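Local coordinates for protein 70 kDa peptidylprolyl isomerase, putative (Plasmodium falciparum, PDB 2FBN) that is a putative FK506-binding peptidylprolyl isomerase whose C-terminal tetratricopeptide repeat domain, the part modelled here, binds the C-terminal pentapeptide of Hsp90, at residues A[63-68]-A[88-93]; A[82-87]-A[115-120]; A[46-49]-A[55-58]. All blocks are in the same frame, centred on the assembly; numbering follows the deposited sequence.

In the fold
The domain is an all-helical tetratricopeptide repeat array, and the three contacts follow its N-terminal half. Interaction 3 comes first: it closes the short turn between helices 31-50 and 54-66, pairing them as a hairpin. Further along helix 54-66, interaction 1 spans the connection to helix 77-100 and packs the two helices together. Interaction 2 uses the segment of helix 77-100 just before this and reaches the end of helix 104-117; since 82-87 falls between the segments of interaction 1, the two cross along the chain. They also touch, F68 lying against K83, I86 and E87. Interaction 3 meets interaction 1 where N46 approaches N93, but stays about 9 Å, nearest atoms, from interaction 2.

Interaction 1: A[63-68]-A[88-93]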
ATOM      1  N   GLU A  63      -0.352  10.063   6.323  1.00 18.93           N
ATOM      2  CA  GLU A  63      -1.189  11.245   6.060  1.00 20.63           C
ATOM      3  C   GLU A  63      -0.598  12.156   4.967  1.00 19.91           C
ATOM      4  O   GLU A  63      -1.318  12.630   4.082  1.00 20.77           O
ATOM      5  CB  GLU A  63      -1.376  12.037   7.354  1.00 20.66           C
ATOM      6  CG  GLU A  63      -2.313  11.365   8.349  1.00 23.26           C
ATOM      7  CD  GLU A  63      -2.443  12.135   9.671  1.00 24.42           C
ATOM      8  OE1 GLU A  63      -1.726  13.140   9.861  1.00 29.67           O
ATOM      9  OE2 GLU A  63      -3.276  11.716  10.506  1.00 31.54           O
ATOM     10  N   ALA A  64       0.709  12.421   5.038  1.00 19.56           N
ATOM     11  CA  ALA A  64       1.395  13.197   4.001  1.00 18.90           C
ATOM     12  C   ALA A  64       1.147  12.602   2.604  1.00 18.54           C
ATOM     13  O   ALA A  64       0.753  13.307   1.662  1.00 19.08           O
ATOM     14  CB  ALA A  64       2.918  13.277   4.287  1.00 19.20           C
ATOM     15  N   LEU A  65       1.386  11.296   2.487  1.00 18.29           N
ATOM     16  CA  LEU A  65       1.199  10.582   1.217  1.00 18.18           C
ATOM     17  C   LEU A  65      -0.253  10.602   0.725  1.00 18.09           C
ATOM     18  O   LEU A  65      -0.503  10.614  -0.488  1.00 17.67           O
ATOM     19  CB  LEU A  65       1.706   9.144   1.323  1.00 18.66           C
ATOM     20  CG  LEU A  65       3.234   9.035   1.413  1.00 18.78           C
ATOM     21  CD1 LEU A  65       3.636   7.580   1.648  1.00 20.76           C
ATOM     22  CD2 LEU A  65       3.900   9.625   0.153  1.00 19.08           C
ATOM     23  N   ASP A  66      -1.200  10.577   1.666  1.00 17.75           N
ATOM     24  CA  ASP A  66      -2.636  10.621   1.329  1.00 18.25           C
ATOM     25  C   ASP A  66      -3.029  11.871   0.519  1.00 18.14           C
ATOM     26  O   ASP A  66      -3.971  11.825  -0.281  1.00 18.30           O
ATOM     27  CB  ASP A  66      -3.471  10.530   2.602  1.00 17.90           C
ATOM     28  CG  ASP A  66      -3.425   9.141   3.248  1.00 18.70           C
ATOM     29  OD1 ASP A  66      -3.015   8.171   2.590  1.00 19.78           O
ATOM     30  OD2 ASP A  66      -3.824   9.036   4.423  1.00 22.31           O
ATOM     31  N   PHE A  67      -2.286  12.964   0.700  1.00 18.61           N
ATOM     32  CA  PHE A  67      -2.516  14.176  -0.102  1.00 18.58           C
ATOM     33  C   PHE A  67      -2.276  13.968  -1.585  1.00 18.53           C
ATOM     34  O   PHE A  67      -2.770  14.735  -2.391  1.00 18.72           O
ATOM     35  CB  PHE A  67      -1.700  15.347   0.410  1.00 20.40           C
ATOM     36  CG  PHE A  67      -2.339  16.021   1.569  1.00 21.35           C
ATOM     37  CD1 PHE A  67      -3.415  16.888   1.370  1.00 23.86           C
ATOM     38  CD2 PHE A  67      -1.897  15.770   2.863  1.00 24.89           C
ATOM     39  CE1 PHE A  67      -4.035  17.517   2.466  1.00 24.98           C
ATOM     40  CE2 PHE A  67      -2.508  16.386   3.954  1.00 26.16           C
ATOM     41  CZ  PHE A  67      -3.583  17.266   3.748  1.00 25.68           C
ATOM     42  N   PHE A  68      -1.539  12.909  -1.931  1.00 18.41           N
ATOM     43  CA  PHE A  68      -1.200  12.634  -3.324  1.00 19.01           C
ATOM     44  C   PHE A  68      -2.021  11.517  -3.972  1.00 19.10           C
ATOM     45  O   PHE A  68      -1.756  11.149  -5.107  1.00 19.19           O
ATOM     46  CB  PHE A  68       0.304  12.357  -3.452  1.00 18.72           C
ATOM     47  CG  PHE A  68       1.141  13.512  -2.996  1.00 18.70           C
ATOM     48  CD1 PHE A  68       0.880  14.795  -3.487  1.00 19.03           C
ATOM     49  CD2 PHE A  68       2.184  13.325  -2.094  1.00 19.58           C
ATOM     50  CE1 PHE A  68       1.646  15.895  -3.055  1.00 21.87           C
ATOM     51  CE2 PHE A  68       2.960  14.417  -1.673  1.00 21.93           C
ATOM     52  CZ  PHE A  68       2.679  15.693  -2.154  1.00 19.85           C
ATOM     53  N   ILE A  88       9.435  10.509  -2.013  1.00 20.62           N
ATOM     54  CA  ILE A  88      10.689   9.803  -1.682  1.00 20.70           C
ATOM     55  C   ILE A  88      10.976   9.826  -0.181  1.00 20.61           C
ATOM     56  O   ILE A  88      11.263   8.782   0.424  1.00 19.84           O
ATOM     57  CB  ILE A  88      11.881  10.380  -2.487  1.00 20.72           C
ATOM     58  CG1 ILE A  88      11.737   9.989  -3.971  1.00 20.98           C
ATOM     59  CG2 ILE A  88      13.208   9.938  -1.852  1.00 20.85           C
ATOM     60  CD1 ILE A  88      12.681  10.726  -4.901  1.00 22.81           C
ATOM     61  N   SER A  89      10.873  11.003   0.435  1.00 20.76           N
ATOM     62  CA  SER A  89      11.151  11.147   1.869  1.00 20.98           C
ATOM     63  C   SER A  89      10.197  10.350   2.757  1.00 20.25           C
ATOM     64  O   SER A  89      10.627   9.623   3.661  1.00 19.93           O
ATOM     65  CB  SER A  89      11.119  12.616   2.285  1.00 21.55           C
ATOM     66  OG  SER A  89      12.179  13.307   1.658  1.00 25.53           O
ATOM     67  N   CYS A  90       8.904  10.504   2.505  1.00 19.19           N
ATOM     68  CA  CYS A  90       7.898   9.787   3.273  1.00 18.38           C
ATOM     69  C   CYS A  90       8.076   8.276   3.142  1.00 17.17           C
ATOM     70  O   CYS A  90       8.013   7.553   4.136  1.00 18.31           O
ATOM     71  CB  CYS A  90       6.511  10.152   2.763  1.00 18.47           C
ATOM     72  SG  CYS A  90       6.036  11.793   3.329  1.00 20.36           S
ATOM     73  N   ASN A  91       8.255   7.785   1.917  1.00 17.23           N
ATOM     74  CA  ASN A  91       8.410   6.339   1.759  1.00 16.95           C
ATOM     75  C   ASN A  91       9.713   5.791   2.349  1.00 17.17           C
ATOM     76  O   ASN A  91       9.720   4.699   2.923  1.00 17.46           O
ATOM     77  CB  ASN A  91       8.222   5.919   0.317  1.00 17.40           C
ATOM     78  CG  ASN A  91       6.757   5.919  -0.077  1.00 18.46           C
ATOM     79  OD1 ASN A  91       5.958   5.102   0.425  1.00 19.38           O
ATOM     80  ND2 ASN A  91       6.396   6.819  -0.971  1.00 19.53           N
ATOM     81  N   LEU A  92      10.802   6.540   2.200  1.00 17.42           N
ATOM     82  CA  LEU A  92      12.062   6.142   2.823  1.00 17.74           C
ATOM     83  C   LEU A  92      11.915   6.087   4.343  1.00 17.31           C
ATOM     84  O   LEU A  92      12.297   5.096   4.992  1.00 16.29           O
ATOM     85  CB  LEU A  92      13.184   7.106   2.454  1.00 17.60           C
ATOM     86  CG  LEU A  92      13.905   6.933   1.130  1.00 20.97           C
ATOM     87  CD1 LEU A  92      14.795   8.148   0.914  1.00 24.68           C
ATOM     88  CD2 LEU A  92      14.739   5.650   1.164  1.00 22.94           C
ATOM     89  N   ASN A  93      11.370   7.161   4.917  1.00 17.08           N
ATOM     90  CA  ASN A  93      11.187   7.239   6.367  1.00 17.64           C
ATOM     91  C   ASN A  93      10.245   6.138   6.851  1.00 17.14           C
ATOM     92  O   ASN A  93      10.477   5.529   7.891  1.00 17.04           O
ATOM     93  CB  ASN A  93      10.708   8.627   6.814  1.00 18.28           C
ATOM     94  CG  ASN A  93      11.702   9.729   6.471  1.00 20.65           C
ATOM     95  OD1 ASN A  93      12.868   9.453   6.163  1.00 25.22           O
ATOM     96  ND2 ASN A  93      11.237  10.976   6.479  1.00 23.73           N
TER
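L65 and A64 of helix 54-66 press against C90 and N91 of helix 77-100 in a buried helix-helix contact of the tetratricopeptide repeat (TPR) array. The apolar part centres on C90. Its SG stands 3.6 Å from the CB of A64, a methyl small enough to admit sulfur close to the helix backbone, while the C90 CB lies 3.7 Å from L65 CG and equally near L65 CD2. Leucine suits this place because its branched end can spread over two neighbours: CG and CD2 meet the cysteine, while CD1, and CD2 again, reach the asparagine. The C90 side chain has SG anti to the carbonyl carbon (chi1 -76°), which directs the sulfur at A64 and leaves the methylene to meet the leucine.

The second kind of contact is apolar against polar. L65 CD1 packs 3.6 Å from N91 OD1, and both leucine methyls lie 3.9 Å from N91 ND2, the two side chains crossing obliquely. No hydrogen bond joins the segments, yet the buried amide is satisfied at both ends: OD1 bonds to H110 ND1 on helix 104-117, and ND2 gives its hydrogen to the carbonyl of E87, one turn back. These bonds fix the rotation of the amide that the leucine methyls pack on.

Helices on several sides continue the packing. L65 also reaches L94 farther along helix 77-100, N91 and L92 touch V114 of helix 104-117, and F67 touches S37 and I41 of helix 31-50.

Interaction 2: A[82-87]-A[115-120]; sequences KKKNIE and LKIDKN
Within the tetratricopeptide repeat fold, helices 77-100 and 104-117 form an antiparallel hairpin, and this contact lies at its open end, where the second helix finishes and the chain turns toward helix 122-135. I117, in the last turn of helix 104-117, supplies all the touching atoms on its side. Its two methyls go to different residues of helix 77-100, CG2 to K84 and CD1 to E87, about one helical turn apart.

On the K84 side it is the aliphatic stem of the lysine that packs: CG lies 3.5 Å from I117 CG2, and CE is 4.0 Å from the same methyl. The lysine has CG anti to its backbone nitrogen (chi1 -176°), and the extended chain carries its methylenes alongside the isoleucine, the two side chains pointing opposite ways. A long side chain with a charged tip suits this exposed position, since its methylenes cover the isoleucine while the ammonium group can stay in solvent. The K84 NZ is 5.3 Å from D118 OD1, too far for a salt bridge, though the opposite charges probably attract weakly.

E87 runs across I117 nearly perpendicularly and meets CD1. The hydrocarbon base of the glutamate does part of the work, with E87 CB 3.9 Å from I117 CD1. No hydrogen bond spans the segments; D118 OD2 bonds to N121 ND2, just past the segment. I117 also touches I88, which extends its apolar surroundings. Beyond the glutamate stem, the carboxylate itself makes an approach, E87 OE1 lying 3.7 Å from I117 CD1.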
ATOM      1  N   LYS A  82       8.113  18.829  -6.391  1.00 26.21           N
ATOM      2  CA  LYS A  82       7.920  18.879  -4.947  1.00 25.66           C
ATOM      3  C   LYS A  82       7.267  17.584  -4.464  1.00 24.57           C
ATOM      4  O   LYS A  82       7.680  17.019  -3.462  1.00 24.25           O
ATOM      5  CB  LYS A  82       7.098  20.112  -4.540  1.00 26.25           C
ATOM      6  CG  LYS A  82       7.827  21.422  -4.772  1.00 28.44           C
ATOM      7  CD  LYS A  82       7.091  22.593  -4.142  1.00 32.37           C
ATOM      8  CE  LYS A  82       7.809  23.916  -4.424  1.00 35.72           C
ATOM      9  NZ  LYS A  82       9.157  23.945  -3.787  1.00 38.64           N
ATOM     10  N   LYS A  83       6.263  17.114  -5.200  1.00 23.84           N
ATOM     11  CA  LYS A  83       5.568  15.865  -4.866  1.00 23.95           C
ATOM     12  C   LYS A  83       6.558  14.708  -4.818  1.00 23.87           C
ATOM     13  O   LYS A  83       6.547  13.922  -3.873  1.00 23.21           O
ATOM     14  CB  LYS A  83       4.451  15.590  -5.886  1.00 24.15           C
ATOM     15  CG  LYS A  83       3.802  14.224  -5.736  1.00 23.44           C
ATOM     16  CD  LYS A  83       2.712  13.989  -6.756  1.00 25.76           C
ATOM     17  CE  LYS A  83       2.537  12.496  -6.976  1.00 27.27           C
ATOM     18  NZ  LYS A  83       1.635  12.205  -8.126  1.00 28.28           N
ATOM     19  N   LYS A  84       7.422  14.628  -5.837  1.00 23.88           N
ATOM     20  CA  LYS A  84       8.412  13.556  -5.951  1.00 24.90           C
ATOM     21  C   LYS A  84       9.326  13.518  -4.726  1.00 24.16           C
ATOM     22  O   LYS A  84       9.493  12.474  -4.101  1.00 23.05           O
ATOM     23  CB  LYS A  84       9.234  13.709  -7.248  1.00 25.35           C
ATOM     24  CG  LYS A  84      10.205  12.559  -7.448  1.00 26.94           C
ATOM     25  CD  LYS A  84      11.109  12.740  -8.668  1.00 28.23           C
ATOM     26  CE  LYS A  84      12.434  12.019  -8.449  1.00 33.01           C
ATOM     27  NZ  LYS A  84      13.428  12.374  -9.507  1.00 37.01           N
ATOM     28  N   ASN A  85       9.889  14.669  -4.361  1.00 23.96           N
ATOM     29  CA  ASN A  85      10.729  14.775  -3.165  1.00 24.34           C
ATOM     30  C   ASN A  85      10.012  14.356  -1.870  1.00 23.32           C
ATOM     31  O   ASN A  85      10.577  13.629  -1.041  1.00 22.48           O
ATOM     32  CB  ASN A  85      11.279  16.200  -3.009  1.00 25.93           C
ATOM     33  CG  ASN A  85      12.184  16.613  -4.163  1.00 29.31           C
ATOM     34  OD1 ASN A  85      12.685  15.776  -4.926  1.00 34.89           O
ATOM     35  ND2 ASN A  85      12.404  17.916  -4.291  1.00 34.24           N
ATOM     36  N   ILE A  86       8.759  14.798  -1.707  1.00 21.91           N
ATOM     37  CA  ILE A  86       7.995  14.445  -0.517  1.00 20.92           C
ATOM     38  C   ILE A  86       7.677  12.944  -0.519  1.00 20.08           C
ATOM     39  O   ILE A  86       7.751  12.303   0.526  1.00 19.39           O
ATOM     40  CB  ILE A  86       6.702  15.298  -0.383  1.00 20.75           C
ATOM     41  CG1 ILE A  86       7.073  16.773  -0.153  1.00 21.78           C
ATOM     42  CG2 ILE A  86       5.796  14.797   0.747  1.00 20.54           C
ATOM     43  CD1 ILE A  86       5.953  17.734  -0.553  1.00 22.33           C
ATOM     44  N   GLU A  87       7.341  12.396  -1.687  1.00 19.98           N
ATOM     45  CA  GLU A  87       7.054  10.955  -1.791  1.00 20.79           C
ATOM     46  C   GLU A  87       8.283  10.102  -1.486  1.00 20.60           C
ATOM     47  O   GLU A  87       8.186   9.095  -0.768  1.00 20.13           O
ATOM     48  CB  GLU A  87       6.484  10.605  -3.155  1.00 21.15           C
ATOM     49  CG  GLU A  87       5.065  11.157  -3.322  1.00 24.38           C
ATOM     50  CD  GLU A  87       4.305  10.609  -4.518  1.00 28.26           C
ATOM     51  OE1 GLU A  87       4.922  10.346  -5.573  1.00 30.05           O
ATOM     52  OE2 GLU A  87       3.064  10.504  -4.393  1.00 30.42           O
ATOM     53  N   LEU A 115      12.011   3.139  -4.942  1.00 21.40           N
ATOM     54  CA  LEU A 115      12.760   2.645  -6.093  1.00 23.02           C
ATOM     55  C   LEU A 115      12.013   2.786  -7.409  1.00 24.67           C
ATOM     56  O   LEU A 115      12.637   2.997  -8.457  1.00 24.38           O
ATOM     57  CB  LEU A 115      13.218   1.207  -5.850  1.00 22.91           C
ATOM     58  CG  LEU A 115      14.318   1.107  -4.786  1.00 22.53           C
ATOM     59  CD1 LEU A 115      14.578  -0.353  -4.426  1.00 23.77           C
ATOM     60  CD2 LEU A 115      15.615   1.850  -5.200  1.00 24.38           C
ATOM     61  N   LYS A 116      10.687   2.697  -7.349  1.00 25.76           N
ATOM     62  CA  LYS A 116       9.848   2.946  -8.531  1.00 28.29           C
ATOM     63  C   LYS A 116       9.979   4.395  -8.996  1.00 28.29           C
ATOM     64  O   LYS A 116       9.892   4.670 -10.194  1.00 29.12           O
ATOM     65  CB  LYS A 116       8.383   2.581  -8.259  1.00 27.75           C
ATOM     66  CG  LYS A 116       8.169   1.089  -7.941  1.00 29.50           C
ATOM     67  CD  LYS A 116       6.694   0.686  -7.974  1.00 30.86           C
ATOM     68  CE  LYS A 116       6.431  -0.589  -7.152  1.00 34.80           C
ATOM     69  NZ  LYS A 116       6.197  -0.296  -5.683  1.00 34.12           N
ATOM     70  N   ILE A 117      10.201   5.305  -8.051  1.00 28.89           N
ATOM     71  CA  ILE A 117      10.285   6.750  -8.310  1.00 30.55           C
ATOM     72  C   ILE A 117      11.728   7.218  -8.569  1.00 31.08           C
ATOM     73  O   ILE A 117      11.969   8.165  -9.340  1.00 31.18           O
ATOM     74  CB  ILE A 117       9.697   7.568  -7.118  1.00 30.39           C
ATOM     75  CG1 ILE A 117       8.205   7.280  -6.950  1.00 31.39           C
ATOM     76  CG2 ILE A 117       9.932   9.064  -7.312  1.00 32.39           C
ATOM     77  CD1 ILE A 117       7.601   7.820  -5.623  1.00 30.71           C
ATOM     78  N   ASP A 118      12.681   6.557  -7.919  1.00 31.63           N
ATOM     79  CA  ASP A 118      14.076   6.966  -7.937  1.00 33.06           C
ATOM     80  C   ASP A 118      14.914   5.691  -7.953  1.00 33.54           C
ATOM     81  O   ASP A 118      15.324   5.174  -6.896  1.00 33.13           O
ATOM     82  CB  ASP A 118      14.386   7.846  -6.712  1.00 33.15           C
ATOM     83  CG  ASP A 118      15.833   8.345  -6.676  1.00 35.36           C
ATOM     84  OD1 ASP A 118      16.505   8.372  -7.737  1.00 37.97           O
ATOM     85  OD2 ASP A 118      16.294   8.710  -5.571  1.00 35.14           O
ATOM     86  N   LYS A 119      15.130   5.175  -9.164  1.00 34.36           N
ATOM     87  CA  LYS A 119      15.823   3.902  -9.362  1.00 35.14           C
ATOM     88  C   LYS A 119      17.219   3.932  -8.758  1.00 34.96           C
ATOM     89  O   LYS A 119      17.951   4.899  -8.927  1.00 35.43           O
ATOM     90  CB  LYS A 119      15.900   3.525 -10.848  1.00 35.72           C
ATOM     91  CG  LYS A 119      16.657   2.220 -11.096  1.00 37.76           C
ATOM     92  CD  LYS A 119      16.107   1.428 -12.265  1.00 41.86           C
ATOM     93  CE  LYS A 119      16.331  -0.071 -12.050  1.00 43.63           C
ATOM     94  NZ  LYS A 119      15.425  -0.901 -12.907  1.00 44.84           N
ATOM     95  N   ASN A 120      17.567   2.873  -8.038  1.00 35.13           N
ATOM     96  CA  ASN A 120      18.885   2.762  -7.418  1.00 35.17           C
ATOM     97  C   ASN A 120      19.162   3.798  -6.319  1.00 33.74           C
ATOM     98  O   ASN A 120      20.324   4.046  -5.983  1.00 34.83           O
ATOM     99  CB  ASN A 120      20.002   2.774  -8.482  1.00 36.21           C
ATOM    100  CG  ASN A 120      19.896   1.615  -9.462  1.00 38.78           C
ATOM    101  OD1 ASN A 120      19.154   0.650  -9.237  1.00 42.76           O
ATOM    102  ND2 ASN A 120      20.634   1.711 -10.567  1.00 40.92           N
TER

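Interaction 3: A[46-49]-A[55-58]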
ATOM      1  N   ASN A  46       8.782  13.624  10.880  1.00 23.66           N
ATOM      2  CA  ASN A  46      10.212  13.725  11.212  1.00 24.67           C
ATOM      3  C   ASN A  46      10.433  14.070  12.695  1.00 25.51           C
ATOM      4  O   ASN A  46      11.340  13.529  13.344  1.00 25.03           O
ATOM      5  CB  ASN A  46      10.912  14.756  10.316  1.00 24.62           C
ATOM      6  CG  ASN A  46      11.022  14.301   8.871  1.00 25.03           C
ATOM      7  OD1 ASN A  46      10.819  13.122   8.551  1.00 23.96           O
ATOM      8  ND2 ASN A  46      11.348  15.229   7.989  1.00 25.73           N
ATOM      9  N   GLU A  47       9.584  14.942  13.229  1.00 26.44           N
ATOM     10  CA  GLU A  47       9.680  15.343  14.645  1.00 27.95           C
ATOM     11  C   GLU A  47       9.382  14.186  15.598  1.00 27.91           C
ATOM     12  O   GLU A  47      10.111  13.974  16.573  1.00 28.41           O
ATOM     13  CB  GLU A  47       8.805  16.569  14.924  1.00 28.68           C
ATOM     14  CG  GLU A  47       9.381  17.861  14.281  1.00 31.55           C
ATOM     15  CD  GLU A  47      10.824  18.155  14.726  1.00 36.61           C
ATOM     16  OE1 GLU A  47      11.099  18.159  15.952  1.00 38.17           O
ATOM     17  OE2 GLU A  47      11.687  18.374  13.848  1.00 38.51           O
ATOM     18  N   PHE A  48       8.340  13.419  15.297  1.00 27.48           N
ATOM     19  CA  PHE A  48       8.054  12.203  16.048  1.00 27.33           C
ATOM     20  C   PHE A  48       9.183  11.188  15.915  1.00 27.46           C
ATOM     21  O   PHE A  48       9.530  10.510  16.883  1.00 28.07           O
ATOM     22  CB  PHE A  48       6.752  11.549  15.572  1.00 27.59           C
ATOM     23  CG  PHE A  48       5.496  12.219  16.090  1.00 27.33           C
ATOM     24  CD1 PHE A  48       5.294  12.402  17.454  1.00 28.32           C
ATOM     25  CD2 PHE A  48       4.504  12.632  15.207  1.00 28.40           C
ATOM     26  CE1 PHE A  48       4.139  13.014  17.935  1.00 29.35           C
ATOM     27  CE2 PHE A  48       3.336  13.236  15.677  1.00 29.93           C
ATOM     28  CZ  PHE A  48       3.161  13.432  17.054  1.00 30.51           C
ATOM     29  N   PHE A  49       9.732  11.066  14.708  1.00 27.47           N
ATOM     30  CA  PHE A  49      10.754  10.061  14.440  1.00 27.94           C
ATOM     31  C   PHE A  49      11.968  10.284  15.343  1.00 29.25           C
ATOM     32  O   PHE A  49      12.458   9.348  15.976  1.00 28.76           O
ATOM     33  CB  PHE A  49      11.154  10.073  12.967  1.00 28.64           C
ATOM     34  CG  PHE A  49      12.181   9.036  12.618  1.00 28.82           C
ATOM     35  CD1 PHE A  49      11.798   7.740  12.281  1.00 30.35           C
ATOM     36  CD2 PHE A  49      13.533   9.352  12.659  1.00 30.04           C
ATOM     37  CE1 PHE A  49      12.766   6.768  11.959  1.00 30.71           C
ATOM     38  CE2 PHE A  49      14.500   8.399  12.342  1.00 30.53           C
ATOM     39  CZ  PHE A  49      14.114   7.108  11.996  1.00 30.90           C
ATOM     40  N   ASN A  55       5.417   4.899  15.973  1.00 22.63           N
ATOM     41  CA  ASN A  55       4.037   4.692  15.528  1.00 23.53           C
ATOM     42  C   ASN A  55       3.398   6.006  15.106  1.00 23.19           C
ATOM     43  O   ASN A  55       2.684   6.079  14.101  1.00 23.56           O
ATOM     44  CB  ASN A  55       3.224   4.028  16.632  1.00 24.20           C
ATOM     45  CG  ASN A  55       3.683   2.611  16.904  1.00 27.00           C
ATOM     46  OD1 ASN A  55       4.135   1.904  15.998  1.00 28.28           O
ATOM     47  ND2 ASN A  55       3.559   2.184  18.149  1.00 29.85           N
ATOM     48  N   GLU A  56       3.676   7.048  15.884  1.00 22.91           N
ATOM     49  CA  GLU A  56       3.160   8.391  15.620  1.00 22.83           C
ATOM     50  C   GLU A  56       3.741   8.938  14.317  1.00 22.01           C
ATOM     51  O   GLU A  56       3.021   9.563  13.515  1.00 21.19           O
ATOM     52  CB  GLU A  56       3.501   9.309  16.792  1.00 24.48           C
ATOM     53  CG  GLU A  56       2.733   8.976  18.100  1.00 26.11           C
ATOM     54  CD  GLU A  56       3.205   7.706  18.852  1.00 29.53           C
ATOM     55  OE1 GLU A  56       4.253   7.098  18.513  1.00 29.15           O
ATOM     56  OE2 GLU A  56       2.496   7.316  19.815  1.00 31.98           O
ATOM     57  N   ALA A  57       5.042   8.703  14.110  1.00 20.23           N
ATOM     58  CA  ALA A  57       5.703   9.111  12.872  1.00 19.34           C
ATOM     59  C   ALA A  57       5.072   8.433  11.656  1.00 18.81           C
ATOM     60  O   ALA A  57       4.820   9.089  10.636  1.00 18.14           O
ATOM     61  CB  ALA A  57       7.192   8.820  12.931  1.00 19.18           C
ATOM     62  N   ILE A  58       4.792   7.137  11.787  1.00 18.13           N
ATOM     63  CA  ILE A  58       4.172   6.362  10.698  1.00 18.24           C
ATOM     64  C   ILE A  58       2.839   6.988  10.266  1.00 18.58           C
ATOM     65  O   ILE A  58       2.604   7.203   9.067  1.00 18.68           O
ATOM     66  CB  ILE A  58       3.986   4.890  11.103  1.00 17.85           C
ATOM     67  CG1 ILE A  58       5.363   4.202  11.178  1.00 19.15           C
ATOM     68  CG2 ILE A  58       3.037   4.186  10.132  1.00 17.87           C
ATOM     69  CD1 ILE A  58       5.357   2.855  11.900  1.00 19.85           C
TER
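F48 lays one face of its ring over the CB of E56, a CH-pi contact that helps close the first helical hairpin of this tetratricopeptide repeat domain. The methylene is 3.6 Å from the ring centroid and only 13° off the ring normal, almost directly above the middle of the ring. An aromatic suits this place because its flat face can cover the base of a long polar side chain. E56 provides that base and then bends at chi2 (74°), leading its carboxylate away from the phenylalanine.

Beside this pair the helices come very close, with the CA atoms of F48 and A57 5.0 Å apart. Alanine fits such a tight approach, as its lone methyl takes up little room. That methyl, A57 CB, touches both phenylalanines, meeting F48 CB at 3.8 Å and F49 CB at 4.2 Å. F49 takes the other course with its ring, CG anti to the backbone nitrogen (chi1 -179°), and carries it to T96 of helix 77-100 and to I54 and Y61. Backbone atoms join the packing as well: the amide nitrogen of A57 lies 3.6 Å from F48 CB.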